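Long-range contacts in acetolactate synthase isozyme 1 large subunit (Escherichia coli, PDB 6LPI), which is the large subunit of a thiamine diphosphate-dependent enzyme and binds thiamine diphosphate, a magnesium ion and flavin-adenine dinucleotide: residues R58-A63 and A88-T93; G75-C80 and S102-C107; I95-L100 and L411-L416; A385-D390 and P407-T412. All blocks are in the same frame, centred on the assembly; numbering follows the deposited sequence.

Contact 1. Residues R58-A63 and A88-T93; sequences RHEQGA and ATNLVT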
loop_
_atom_site.group_PDB
_atom_site.type_symbol
_atom_site.label_atom_id
_atom_site.label_comp_id
_atom_site.label_asym_id
_atom_site.label_seq_id
_atom_site.Cartn_x
_atom_site.Cartn_y
_atom_site.Cartn_z
ATOM N N ARG B 58 -0.276 -7.847 20.470
ATOM C CA ARG B 58 0.748 -7.687 21.483
ATOM C C ARG B 58 1.562 -6.424 21.287
ATOM O O ARG B 58 2.396 -6.100 22.131
ATOM C CB ARG B 58 1.663 -8.912 21.498
ATOM C CG ARG B 58 1.300 -9.893 22.581
ATOM C CD ARG B 58 0.213 -10.825 22.141
ATOM N NE ARG B 58 -0.043 -11.775 23.200
ATOM C CZ ARG B 58 -1.201 -12.393 23.370
ATOM N NH1 ARG B 58 -2.211 -12.157 22.535
ATOM N NH2 ARG B 58 -1.337 -13.254 24.369
ATOM N N HIS B 59 1.321 -5.687 20.216
ATOM C CA HIS B 59 2.044 -4.451 19.981
ATOM C C HIS B 59 1.196 -3.704 18.972
ATOM O O HIS B 59 0.660 -4.321 18.043
ATOM C CB HIS B 59 3.456 -4.718 19.413
ATOM C CG HIS B 59 4.305 -3.492 19.255
ATOM N ND1 HIS B 59 4.067 -2.527 18.297
ATOM C CD2 HIS B 59 5.420 -3.096 19.915
ATOM C CE1 HIS B 59 4.975 -1.571 18.400
ATOM N NE2 HIS B 59 5.809 -1.893 19.373
ATOM N N GLU B 60 1.035 -2.391 19.172
ATOM C CA GLU B 60 0.043 -1.704 18.360
ATOM C C GLU B 60 0.456 -1.710 16.894
ATOM O O GLU B 60 -0.411 -1.749 16.013
ATOM C CB GLU B 60 -0.202 -0.287 18.882
ATOM C CG GLU B 60 -0.894 -0.232 20.265
ATOM C CD GLU B 60 0.097 -0.235 21.433
ATOM O OE1 GLU B 60 1.284 -0.575 21.195
ATOM O OE2 GLU B 60 -0.300 0.111 22.575
ATOM N N GLN B 61 1.765 -1.777 16.610
ATOM C CA GLN B 61 2.185 -1.988 15.229
ATOM C C GLN B 61 1.590 -3.285 14.690
ATOM O O GLN B 61 1.079 -3.334 13.559
ATOM C CB GLN B 61 3.701 -2.055 15.137
ATOM C CG GLN B 61 4.185 -1.739 13.747
ATOM C CD GLN B 61 5.609 -2.137 13.495
ATOM O OE1 GLN B 61 5.868 -3.154 12.842
ATOM N NE2 GLN B 61 6.546 -1.348 14.012
ATOM N N GLY B 62 1.602 -4.333 15.524
ATOM C CA GLY B 62 0.952 -5.578 15.161
ATOM C C GLY B 62 -0.539 -5.428 14.923
ATOM O O GLY B 62 -1.065 -5.960 13.943
ATOM N N ALA B 63 -1.243 -4.712 15.813
ATOM C CA ALA B 63 -2.674 -4.461 15.603
ATOM C C ALA B 63 -2.923 -3.831 14.245
ATOM O O ALA B 63 -3.821 -4.251 13.500
ATOM C CB ALA B 63 -3.233 -3.545 16.691
ATOM N N ALA B 88 -0.715 5.360 20.430
ATOM C CA ALA B 88 -0.791 6.102 19.183
ATOM C C ALA B 88 0.549 6.069 18.458
ATOM O O ALA B 88 0.609 5.730 17.272
ATOM C CB ALA B 88 -1.252 7.536 19.445
ATOM N N THR B 89 1.642 6.398 19.156
ATOM C CA THR B 89 2.941 6.424 18.488
ATOM C C THR B 89 3.306 5.059 17.927
ATOM O O THR B 89 3.924 4.964 16.863
ATOM C CB THR B 89 4.036 6.910 19.433
ATOM O OG1 THR B 89 4.042 6.080 20.589
ATOM C CG2 THR B 89 3.841 8.366 19.821
ATOM N N ASN B 90 2.937 3.986 18.627
ATOM C CA ASN B 90 3.227 2.647 18.125
ATOM C C ASN B 90 2.457 2.310 16.858
ATOM O O ASN B 90 2.897 1.448 16.093
ATOM C CB ASN B 90 2.933 1.612 19.197
ATOM C CG ASN B 90 4.089 1.434 20.162
ATOM O OD1 ASN B 90 5.217 1.917 19.924
ATOM N ND2 ASN B 90 3.814 0.752 21.275
ATOM N N LEU B 91 1.335 2.983 16.603
ATOM C CA LEU B 91 0.604 2.736 15.360
ATOM C C LEU B 91 1.304 3.290 14.120
ATOM O O LEU B 91 1.003 2.844 12.999
ATOM C CB LEU B 91 -0.793 3.346 15.466
ATOM C CG LEU B 91 -1.793 2.447 16.171
ATOM C CD1 LEU B 91 -3.018 3.230 16.507
ATOM C CD2 LEU B 91 -2.140 1.316 15.239
ATOM N N VAL B 92 2.231 4.235 14.301
ATOM C CA VAL B 92 2.752 5.049 13.195
ATOM C C VAL B 92 3.235 4.202 12.014
ATOM O O VAL B 92 2.839 4.432 10.868
ATOM C CB VAL B 92 3.864 5.975 13.711
ATOM C CG1 VAL B 92 4.572 6.655 12.557
ATOM C CG2 VAL B 92 3.274 6.996 14.671
ATOM N N THR B 93 4.141 3.249 12.257
ATOM C CA THR B 93 4.703 2.497 11.135
ATOM C C THR B 93 3.606 1.781 10.350
ATOM O O THR B 93 3.592 1.818 9.116
ATOM C CB THR B 93 5.745 1.499 11.629
ATOM O OG1 THR B 93 6.792 2.205 12.294
ATOM C CG2 THR B 93 6.363 0.768 10.467
#
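E60 and N90, both lining the thiamine diphosphate pocket, are joined by the one hydrogen bond across this contact. N90 ND2 gives it to E60 OE1 over 2.9 Å, nearly straight at 162°. The acceptor lies in the amide plane of N90, whereas the N-H reaches OE1 from above the carboxylate plane. A bend at chi2 (90°) turns the E60 carboxylate onto that amide.

The same amide rests on an imidazole. N90 ND2 sits over one face of the H59 ring, offset toward the rim, with N90 CG 3.6 Å from H59 CE1 and the two planes 30° apart. H59 is itself fixed as the N-cap of helix 60-74, because Q61 N donates to H59 ND1 (3.0 Å) in the plane of the ring.

Van der Waals contacts finish the job. L91 CD2 packs 3.6 Å from E60 O, and the extended Q61 puts NE2 3.8 Å from T93 CB while its OE1 is taken by N450.

The contact thus ties the first turn of helix 60-74 to the first half of helix 86-101; L91 also leans on strands 78-82 and 105-111, and H59 faces Q452 and helix 453-459.

Contact 2. Residues G75-C80 and S102-C107; sequences GKPAVC and SIPLIC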
loop_
_atom_site.group_PDB
_atom_site.type_symbol
_atom_site.label_atom_id
_atom_site.label_comp_id
_atom_site.label_asym_id
_atom_site.label_seq_id
_atom_site.Cartn_x
_atom_site.Cartn_y
_atom_site.Cartn_z
ATOM N N GLY B 75 -10.839 -6.043 0.390
ATOM C CA GLY B 75 -11.150 -4.859 -0.397
ATOM C C GLY B 75 -11.910 -3.769 0.319
ATOM O O GLY B 75 -12.300 -2.797 -0.334
ATOM N N LYS B 76 -12.151 -3.901 1.628
ATOM C CA LYS B 76 -12.888 -2.963 2.503
ATOM C C LYS B 76 -12.022 -2.451 3.677
ATOM O O LYS B 76 -11.034 -3.094 4.037
ATOM C CB LYS B 76 -14.188 -3.646 3.007
ATOM C CG LYS B 76 -15.223 -2.691 3.641
ATOM C CD LYS B 76 -16.681 -2.818 3.132
ATOM C CE LYS B 76 -17.445 -1.452 3.229
ATOM N NZ LYS B 76 -17.386 -0.755 4.564
ATOM N N PRO B 77 -12.291 -1.265 4.233
ATOM C CA PRO B 77 -11.501 -0.828 5.405
ATOM C C PRO B 77 -11.586 -1.756 6.619
ATOM O O PRO B 77 -12.645 -2.290 6.961
ATOM C CB PRO B 77 -12.080 0.545 5.748
ATOM C CG PRO B 77 -13.328 0.686 4.938
ATOM C CD PRO B 77 -13.163 -0.185 3.732
ATOM N N ALA B 78 -10.434 -1.955 7.260
ATOM C CA ALA B 78 -10.292 -2.670 8.523
ATOM C C ALA B 78 -9.890 -1.670 9.602
ATOM O O ALA B 78 -9.332 -0.622 9.297
ATOM C CB ALA B 78 -9.272 -3.794 8.397
ATOM N N VAL B 79 -10.201 -1.976 10.858
ATOM C CA VAL B 79 -10.119 -1.025 11.963
ATOM C C VAL B 79 -9.141 -1.513 13.023
ATOM O O VAL B 79 -9.219 -2.666 13.461
ATOM C CB VAL B 79 -11.510 -0.792 12.576
ATOM C CG1 VAL B 79 -11.414 0.050 13.838
ATOM C CG2 VAL B 79 -12.424 -0.128 11.535
ATOM N N CYS B 80 -8.262 -0.615 13.482
ATOM C CA CYS B 80 -7.391 -0.897 14.622
ATOM C C CYS B 80 -7.535 0.184 15.682
ATOM O O CYS B 80 -7.933 1.308 15.389
ATOM C CB CYS B 80 -5.929 -1.026 14.202
ATOM S SG CYS B 80 -5.379 0.251 13.096
ATOM N N SER B 102 -1.426 2.267 -0.299
ATOM C CA SER B 102 -2.804 2.632 -0.619
ATOM C C SER B 102 -3.838 1.616 -0.157
ATOM O O SER B 102 -4.580 1.064 -0.973
ATOM C CB SER B 102 -2.958 2.878 -2.124
ATOM O OG SER B 102 -2.016 3.830 -2.622
ATOM N N ILE B 103 -3.900 1.386 1.152
ATOM C CA ILE B 103 -4.785 0.408 1.788
ATOM C C ILE B 103 -5.827 1.095 2.663
ATOM O O ILE B 103 -5.498 2.054 3.381
ATOM C CB ILE B 103 -3.981 -0.612 2.608
ATOM C CG1 ILE B 103 -2.932 -1.268 1.724
ATOM C CG2 ILE B 103 -4.876 -1.650 3.244
ATOM C CD1 ILE B 103 -1.590 -1.112 2.282
ATOM N N PRO B 104 -7.103 0.656 2.613
ATOM C CA PRO B 104 -8.142 1.291 3.440
ATOM C C PRO B 104 -8.088 0.824 4.887
ATOM O O PRO B 104 -8.512 -0.280 5.230
ATOM C CB PRO B 104 -9.446 0.850 2.760
ATOM C CG PRO B 104 -9.086 -0.468 2.127
ATOM C CD PRO B 104 -7.663 -0.361 1.699
ATOM N N LEU B 105 -7.563 1.666 5.748
ATOM C CA LEU B 105 -7.539 1.415 7.172
ATOM C C LEU B 105 -8.265 2.551 7.884
ATOM O O LEU B 105 -8.124 3.718 7.513
ATOM C CB LEU B 105 -6.072 1.324 7.631
ATOM C CG LEU B 105 -5.614 0.322 8.681
ATOM C CD1 LEU B 105 -5.768 -1.073 8.106
ATOM C CD2 LEU B 105 -4.169 0.608 9.076
ATOM N N ILE B 106 -9.053 2.217 8.894
ATOM C CA ILE B 106 -9.521 3.185 9.878
ATOM C C ILE B 106 -8.814 2.864 11.177
ATOM O O ILE B 106 -8.867 1.728 11.667
ATOM C CB ILE B 106 -11.047 3.196 10.053
ATOM C CG1 ILE B 106 -11.724 4.022 8.959
ATOM C CG2 ILE B 106 -11.422 3.767 11.398
ATOM C CD1 ILE B 106 -11.916 3.337 7.685
ATOM N N CYS B 107 -8.158 3.868 11.727
ATOM C CA CYS B 107 -7.359 3.746 12.934
ATOM C C CYS B 107 -7.970 4.658 13.990
ATOM O O CYS B 107 -8.035 5.876 13.798
ATOM C CB CYS B 107 -5.915 4.125 12.602
ATOM S SG CYS B 107 -4.938 4.703 13.949
#
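From A78 to C80 one strand runs parallel to L105-C107, their axes 4.8 Å apart and 24° off line, with A78 paired to L105, V79 to I106 and C80 to C107. The ladder has three rungs: A78 N to P104 O (3.3 Å), I106 N to A78 O (2.9 Å) and C80 N to I106 O (3.0 Å). CA-H...O contacts fill in between, as from V79 CA to I106 O.

On one face V79 and I106 cross at an angle, CG2 of V79 3.9 Å from CB of I106. I106 CG1 lies beside its own backbone N (chi1 -81°), and the turn at chi2 brings CD1 alongside the P77 ring, which in turn crosses P104 at about a right angle. Helix 147-159 packs on this side. The other face carries A78, L105, C80 and C107 and is covered by helix 86-101, the crossover of this beta-alpha-beta unit, and at L105 also by helix 60-74. C80 SG meets C107 CB at 3.9 Å, while the two SG atoms, from C80 and C107, are 4.6 Å apart, too far for a disulfide.

Polarity is therefore confined to the backbone ladder, and the side chains on both faces meet through apolar packing alone.

Contact 3. Residues I95-L100 and L411-L416; sequences IADARL and LTSGGL. With FAD (flavin-adenine dinucleotide), chain I.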
loop_
_atom_site.group_PDB
_atom_site.type_symbol
_atom_site.label_atom_id
_atom_site.label_comp_id
_atom_site.label_asym_id
_atom_site.label_seq_id
_atom_site.Cartn_x
_atom_site.Cartn_y
_atom_site.Cartn_z
ATOM N N ILE B 95 0.430 2.569 10.074
ATOM C CA ILE B 95 -0.352 3.550 9.320
ATOM C C ILE B 95 0.430 4.081 8.108
ATOM O O ILE B 95 -0.092 4.076 7.000
ATOM C CB ILE B 95 -0.894 4.646 10.282
ATOM C CG1 ILE B 95 -2.253 4.275 10.855
ATOM C CG2 ILE B 95 -1.093 5.955 9.566
ATOM C CD1 ILE B 95 -2.362 3.034 11.648
ATOM N N ALA B 96 1.694 4.466 8.269
ATOM C CA ALA B 96 2.488 4.950 7.138
ATOM C C ALA B 96 2.636 3.881 6.051
ATOM O O ALA B 96 2.530 4.169 4.845
ATOM C CB ALA B 96 3.865 5.414 7.618
ATOM N N ASP B 97 2.879 2.639 6.462
ATOM C CA ASP B 97 2.877 1.550 5.506
ATOM C C ASP B 97 1.541 1.490 4.790
ATOM O O ASP B 97 1.494 1.282 3.575
ATOM C CB ASP B 97 3.177 0.221 6.190
ATOM C CG ASP B 97 3.299 -0.926 5.196
ATOM O OD1 ASP B 97 4.383 -1.070 4.582
ATOM O OD2 ASP B 97 2.302 -1.667 5.008
ATOM N N ALA B 98 0.435 1.660 5.521
ATOM C CA ALA B 98 -0.867 1.669 4.852
ATOM C C ALA B 98 -0.952 2.790 3.825
ATOM O O ALA B 98 -1.511 2.602 2.737
ATOM C CB ALA B 98 -1.996 1.800 5.872
ATOM N N ARG B 99 -0.393 3.960 4.152
ATOM C CA ARG B 99 -0.446 5.108 3.249
ATOM C C ARG B 99 0.307 4.852 1.942
ATOM O O ARG B 99 -0.258 5.014 0.852
ATOM C CB ARG B 99 0.120 6.345 3.942
ATOM C CG ARG B 99 0.191 7.558 3.041
ATOM C CD ARG B 99 -1.179 8.046 2.716
ATOM N NE ARG B 99 -1.119 9.444 2.319
ATOM C CZ ARG B 99 -2.032 10.044 1.570
ATOM N NH1 ARG B 99 -3.090 9.369 1.142
ATOM N NH2 ARG B 99 -1.883 11.318 1.252
ATOM N N LEU B 100 1.568 4.416 2.016
ATOM C CA LEU B 100 2.290 4.365 0.753
ATOM C C LEU B 100 1.850 3.214 -0.155
ATOM O O LEU B 100 2.052 3.305 -1.378
ATOM C CB LEU B 100 3.794 4.241 0.970
ATOM C CG LEU B 100 4.559 5.133 1.941
ATOM C CD1 LEU B 100 6.046 4.833 1.793
ATOM C CD2 LEU B 100 4.284 6.566 1.790
ATOM N N LEU B 411 0.311 -10.675 -0.522
ATOM C CA LEU B 411 0.339 -9.602 0.467
ATOM C C LEU B 411 1.793 -9.281 0.784
ATOM O O LEU B 411 2.457 -10.033 1.507
ATOM C CB LEU B 411 -0.379 -9.997 1.761
ATOM C CG LEU B 411 -1.875 -9.760 2.011
ATOM C CD1 LEU B 411 -2.736 -10.335 0.922
ATOM C CD2 LEU B 411 -2.297 -10.318 3.362
ATOM N N THR B 412 2.271 -8.141 0.323
ATOM C CA THR B 412 3.617 -7.702 0.651
ATOM C C THR B 412 3.612 -6.200 0.893
ATOM O O THR B 412 2.726 -5.481 0.434
ATOM C CB THR B 412 4.614 -8.054 -0.457
ATOM O OG1 THR B 412 5.951 -7.996 0.060
ATOM C CG2 THR B 412 4.483 -7.107 -1.610
ATOM N N SER B 413 4.577 -5.742 1.679
ATOM C CA SER B 413 4.758 -4.323 1.948
ATOM C C SER B 413 5.756 -3.775 0.926
ATOM O O SER B 413 6.943 -4.097 0.986
ATOM C CB SER B 413 5.234 -4.133 3.384
ATOM O OG SER B 413 5.677 -2.817 3.627
ATOM N N GLY B 414 5.265 -2.981 -0.036
ATOM C CA GLY B 414 6.078 -2.469 -1.138
ATOM C C GLY B 414 6.542 -1.018 -1.100
ATOM O O GLY B 414 7.696 -0.706 -1.429
ATOM N N GLY B 415 5.606 -0.116 -0.821
ATOM C CA GLY B 415 5.872 1.297 -0.751
ATOM C C GLY B 415 6.811 1.636 0.375
ATOM O O GLY B 415 7.897 2.172 0.169
ATOM N N LEU B 416 6.399 1.324 1.590
ATOM C CA LEU B 416 7.254 1.604 2.729
ATOM C C LEU B 416 8.300 0.528 2.914
ATOM O O LEU B 416 9.397 0.817 3.398
ATOM C CB LEU B 416 6.402 1.739 3.989
ATOM C CG LEU B 416 7.202 2.133 5.215
ATOM C CD1 LEU B 416 7.845 3.466 4.896
ATOM C CD2 LEU B 416 6.295 2.190 6.470
HETATM P PA FAD I . 1.017 1.062 -5.992
HETATM O O1A FAD I . 0.707 -0.331 -5.604
HETATM O O2A FAD I . 1.230 2.055 -4.880
HETATM O O5B FAD I . -0.221 1.410 -6.910
HETATM C C5B FAD I . -1.155 2.449 -6.557
HETATM C C4B FAD I . -1.467 3.217 -7.813
HETATM O O4B FAD I . -2.681 2.709 -8.429
HETATM C C3B FAD I . -1.708 4.708 -7.602
HETATM O O3B FAD I . -1.164 5.418 -8.716
HETATM C C2B FAD I . -3.235 4.763 -7.482
HETATM O O2B FAD I . -3.803 6.039 -7.741
HETATM C C1B FAD I . -3.601 3.772 -8.578
HETATM N N9A FAD I . -4.951 3.237 -8.508
HETATM C C8A FAD I . -5.557 2.623 -7.444
HETATM N N7A FAD I . -6.784 2.221 -7.687
HETATM C C5A FAD I . -6.998 2.597 -9.004
HETATM C C6A FAD I . -8.108 2.468 -9.864
HETATM N N6A FAD I . -9.262 1.896 -9.509
HETATM N N1A FAD I . -7.995 2.966 -11.115
HETATM C C2A FAD I . -6.848 3.547 -11.476
HETATM N N3A FAD I . -5.736 3.719 -10.759
HETATM C C4A FAD I . -5.877 3.226 -9.522
HETATM N N1 FAD I . 8.590 -2.983 -7.358
HETATM C C2 FAD I . 8.773 -3.311 -8.668
HETATM O O2 FAD I . 7.940 -3.020 -9.516
HETATM N N3 FAD I . 9.908 -3.998 -9.059
HETATM C C4 FAD I . 10.931 -4.410 -8.230
HETATM O O4 FAD I . 11.891 -5.020 -8.693
HETATM C C4X FAD I . 10.733 -4.046 -6.834
HETATM N N5 FAD I . 11.655 -4.396 -5.962
HETATM C C5X FAD I . 11.447 -4.061 -4.629
HETATM C C6 FAD I . 12.405 -4.430 -3.682
HETATM C C7 FAD I . 12.230 -4.125 -2.332
HETATM C C7M FAD I . 13.287 -4.521 -1.337
HETATM C C8 FAD I . 11.080 -3.431 -1.920
HETATM C C8M FAD I . 10.873 -3.071 -0.468
HETATM C C9 FAD I . 10.125 -3.061 -2.863
HETATM C C9A FAD I . 10.304 -3.360 -4.209
HETATM N N10 FAD I . 9.349 -2.999 -5.184
HETATM C C10 FAD I . 9.529 -3.328 -6.501
HETATM C "C1'" FAD I . 8.132 -2.279 -4.813
HETATM C "C2'" FAD I . 8.239 -0.781 -5.057
HETATM O "O2'" FAD I . 8.889 -0.148 -3.955
HETATM C "C3'" FAD I . 6.836 -0.190 -5.197
HETATM O "O3'" FAD I . 6.071 -0.497 -4.036
HETATM C "C4'" FAD I . 6.067 -0.675 -6.421
HETATM O "O4'" FAD I . 6.977 -0.815 -7.506
HETATM C "C5'" FAD I . 4.956 0.271 -6.810
HETATM O "O5'" FAD I . 4.014 -0.428 -7.644
HETATM P P FAD I . 2.722 0.279 -8.141
HETATM O O1P FAD I . 3.095 1.249 -9.263
HETATM O O2P FAD I . 1.779 -0.662 -8.393
HETATM O O3P FAD I . 2.323 1.109 -6.890
#
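L416 and L100 meet where helix 86-101, of the N-terminal thiamine diphosphate-binding domain, receives a loop of the C-terminal domain of the same superfamily fold, beside the FAD pocket. L100 CD1 presses on the loop backbone, 3.5 Å from L416 N, and continues onto L416 CB at 3.8 Å. G415 adds a bare backbone surface, its CA 4.0 Å from L100 CB. The L416 chain leaves with CG anti to its backbone nitrogen (chi1 -176°), which lays the side chain along the helix with CD2 against the D97 backbone and 4.2 Å from A96 CB.

The polar part of this shell is D97. A chi1 of -175° sets its CG beside the carbonyl carbon and carries the carboxylate across to the loop, where S413 OG donates to OD1. The modelled separation is shorter than a normal hydrogen bond, and its exact length is doubtful at this resolution.

Further out, several groups hold this carboxylate. T418 OG1 also bonds to OD1, while OD2 makes a salt bridge to R72 and accepts from Q68, which would probably favour the ionised form. S413 OG in turn bonds to T418 N. Just past the helix segment, D101 takes the backbone N-H groups of G414 and G415, one on each carboxylate oxygen, and so sets the glycine turn against the end of the helix. G414 also meets the cofactor: FAD O2' donates to G414 O at 2.8 Å.

Contact 4. Residues A385-D390 and P407-T412; sequences AIITTD and PRQWLT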
loop_
_atom_site.group_PDB
_atom_site.type_symbol
_atom_site.label_atom_id
_atom_site.label_comp_id
_atom_site.label_asym_id
_atom_site.label_seq_id
_atom_site.Cartn_x
_atom_site.Cartn_y
_atom_site.Cartn_z
ATOM N N ALA B 385 -4.396 -20.662 -1.479
ATOM C CA ALA B 385 -3.547 -20.136 -0.426
ATOM C C ALA B 385 -3.413 -18.619 -0.514
ATOM O O ALA B 385 -3.541 -18.012 -1.585
ATOM C CB ALA B 385 -2.164 -20.780 -0.501
ATOM N N ILE B 386 -3.154 -18.009 0.637
ATOM C CA ILE B 386 -2.797 -16.604 0.725
ATOM C C ILE B 386 -1.325 -16.568 1.100
ATOM O O ILE B 386 -0.893 -17.329 1.973
ATOM C CB ILE B 386 -3.676 -15.847 1.739
ATOM C CG1 ILE B 386 -5.129 -15.818 1.256
ATOM C CG2 ILE B 386 -3.195 -14.439 1.901
ATOM C CD1 ILE B 386 -6.134 -15.677 2.356
ATOM N N ILE B 387 -0.545 -15.732 0.403
ATOM C CA ILE B 387 0.904 -15.634 0.580
ATOM C C ILE B 387 1.259 -14.234 1.048
ATOM O O ILE B 387 0.875 -13.233 0.434
ATOM C CB ILE B 387 1.712 -16.001 -0.680
ATOM C CG1 ILE B 387 1.360 -17.410 -1.167
ATOM C CG2 ILE B 387 3.249 -15.925 -0.417
ATOM C CD1 ILE B 387 0.200 -17.559 -2.111
ATOM N N THR B 388 2.008 -14.187 2.129
ATOM C CA THR B 388 2.476 -13.001 2.812
ATOM C C THR B 388 3.999 -13.054 2.876
ATOM O O THR B 388 4.589 -14.136 2.821
ATOM C CB THR B 388 1.849 -13.020 4.235
ATOM O OG1 THR B 388 0.499 -12.564 4.178
ATOM C CG2 THR B 388 2.606 -12.233 5.189
ATOM N N THR B 389 4.659 -11.893 2.936
ATOM C CA THR B 389 6.121 -11.879 3.074
ATOM C C THR B 389 6.535 -10.747 3.993
ATOM O O THR B 389 5.810 -9.768 4.176
ATOM C CB THR B 389 6.935 -11.691 1.778
ATOM O OG1 THR B 389 7.089 -10.293 1.505
ATOM C CG2 THR B 389 6.316 -12.374 0.592
ATOM N N ASP B 390 7.707 -10.896 4.578
ATOM C CA ASP B 390 8.400 -9.762 5.170
ATOM C C ASP B 390 9.252 -9.088 4.077
ATOM O O ASP B 390 8.953 -9.193 2.880
ATOM C CB ASP B 390 9.163 -10.226 6.418
ATOM C CG ASP B 390 8.367 -10.003 7.731
ATOM O OD1 ASP B 390 7.868 -8.862 7.889
ATOM O OD2 ASP B 390 8.257 -10.915 8.608
ATOM N N PRO B 407 -5.668 -12.630 -7.892
ATOM C CA PRO B 407 -5.705 -11.324 -7.232
ATOM C C PRO B 407 -5.949 -11.494 -5.739
ATOM O O PRO B 407 -6.549 -12.473 -5.290
ATOM C CB PRO B 407 -6.881 -10.612 -7.912
ATOM C CG PRO B 407 -7.029 -11.315 -9.218
ATOM C CD PRO B 407 -6.660 -12.737 -8.973
ATOM N N ARG B 408 -5.453 -10.528 -4.974
ATOM C CA ARG B 408 -5.559 -10.513 -3.517
ATOM C C ARG B 408 -5.140 -11.845 -2.901
ATOM O O ARG B 408 -5.662 -12.277 -1.878
ATOM C CB ARG B 408 -6.966 -10.102 -3.094
ATOM C CG ARG B 408 -7.405 -8.840 -3.844
ATOM C CD ARG B 408 -8.649 -8.170 -3.312
ATOM N NE ARG B 408 -8.234 -7.250 -2.262
ATOM C CZ ARG B 408 -8.424 -5.929 -2.274
ATOM N NH1 ARG B 408 -9.045 -5.336 -3.289
ATOM N NH2 ARG B 408 -7.988 -5.195 -1.249
ATOM N N GLN B 409 -4.132 -12.470 -3.499
ATOM C CA GLN B 409 -3.481 -13.638 -2.920
ATOM C C GLN B 409 -2.121 -13.303 -2.346
ATOM O O GLN B 409 -1.685 -13.941 -1.388
ATOM C CB GLN B 409 -3.337 -14.735 -3.989
ATOM C CG GLN B 409 -2.287 -15.756 -3.665
ATOM C CD GLN B 409 -2.311 -16.934 -4.593
ATOM O OE1 GLN B 409 -2.552 -18.066 -4.163
ATOM N NE2 GLN B 409 -2.044 -16.685 -5.875
ATOM N N TRP B 410 -1.511 -12.256 -2.881
ATOM C CA TRP B 410 -0.147 -11.828 -2.610
ATOM C C TRP B 410 -0.198 -10.569 -1.750
ATOM O O TRP B 410 -0.755 -9.548 -2.171
ATOM C CB TRP B 410 0.557 -11.577 -3.940
ATOM C CG TRP B 410 1.879 -10.946 -3.927
ATOM C CD1 TRP B 410 2.215 -9.736 -4.467
ATOM C CD2 TRP B 410 3.089 -11.505 -3.409
ATOM N NE1 TRP B 410 3.562 -9.502 -4.303
ATOM C CE2 TRP B 410 4.118 -10.568 -3.648
ATOM C CE3 TRP B 410 3.397 -12.689 -2.735
ATOM C CZ2 TRP B 410 5.430 -10.786 -3.253
ATOM C CZ3 TRP B 410 4.704 -12.904 -2.346
ATOM C CH2 TRP B 410 5.708 -11.955 -2.609
ATOM N N LEU B 411 0.311 -10.675 -0.522
ATOM C CA LEU B 411 0.339 -9.602 0.467
ATOM C C LEU B 411 1.793 -9.281 0.784
ATOM O O LEU B 411 2.457 -10.033 1.507
ATOM C CB LEU B 411 -0.379 -9.997 1.761
ATOM C CG LEU B 411 -1.875 -9.760 2.011
ATOM C CD1 LEU B 411 -2.736 -10.335 0.922
ATOM C CD2 LEU B 411 -2.297 -10.318 3.362
ATOM N N THR B 412 2.271 -8.141 0.323
ATOM C CA THR B 412 3.617 -7.702 0.651
ATOM C C THR B 412 3.612 -6.200 0.893
ATOM O O THR B 412 2.726 -5.481 0.434
ATOM C CB THR B 412 4.614 -8.054 -0.457
ATOM O OG1 THR B 412 5.951 -7.996 0.060
ATOM C CG2 THR B 412 4.483 -7.107 -1.610
#
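The indole of W410 meets I387 at its edge: I387 CG2 lies close to the ring plane, 3.9 Å from CZ3. T389 CG2 approaches the same benzo end obliquely, near CH2 and CZ3. Over one face is T412 CB, two residues along the same segment, offset toward the rim. NE1 bonds to L244 O, and T398 and A399 of helix 393-401 also pack on this side chain.

The two backbones run parallel, pairing I387 with W410 and T388 with L411. I387 N donates to Q409 O (2.8 Å, 174°), L411 N to I387 O (2.8 Å), and T389 N to L411 O in a longer, more bent bond of 3.2 Å. This is a beta-alpha-beta unit, strand 386-389, helix 393-401, strand 410-411, with 410-411 outermost within this chain in the parallel sheet of the C-terminal thiamine diphosphate-binding domain and 438-443 flanking 386-389 on its other side.

On the opposite face from W410, T388 OG1 packs against L411 CB at 3.6 Å, and I386 CG2 reaches L411 CD1; helix 422-432 covers these residues. Further along, two threonines meet. T389 OG1, placed between its backbone N and carbonyl carbon (chi1 87°), accepts from T412 OG1 at 2.9 Å and itself donates to D390 O at 2.6 Å.

In the fold
Contacts 2 and 4 are buried beta-alpha-beta pairings in two different sheets, both parallel and knit by backbone bonds; contact 2 adds purely apolar side chains, contact 4 also a pair of threonines. Contacts 1 and 3 are only partly buried and each pair a carboxylate with a polar partner, contact 3 together with leucine packing. Both use helix 86-101, contact 1 in its first half by the thiamine diphosphate pocket, contact 3 near its end by FAD. That helix also packs on contact 2, where L91 and I95 touch C107. Of the four, only contact 3 pairs a segment of the N-terminal domain with one of the C-terminal domain; it shares L411 and T412 with contact 4, leading from strand 410-411 to the loop that meets helix 86-101.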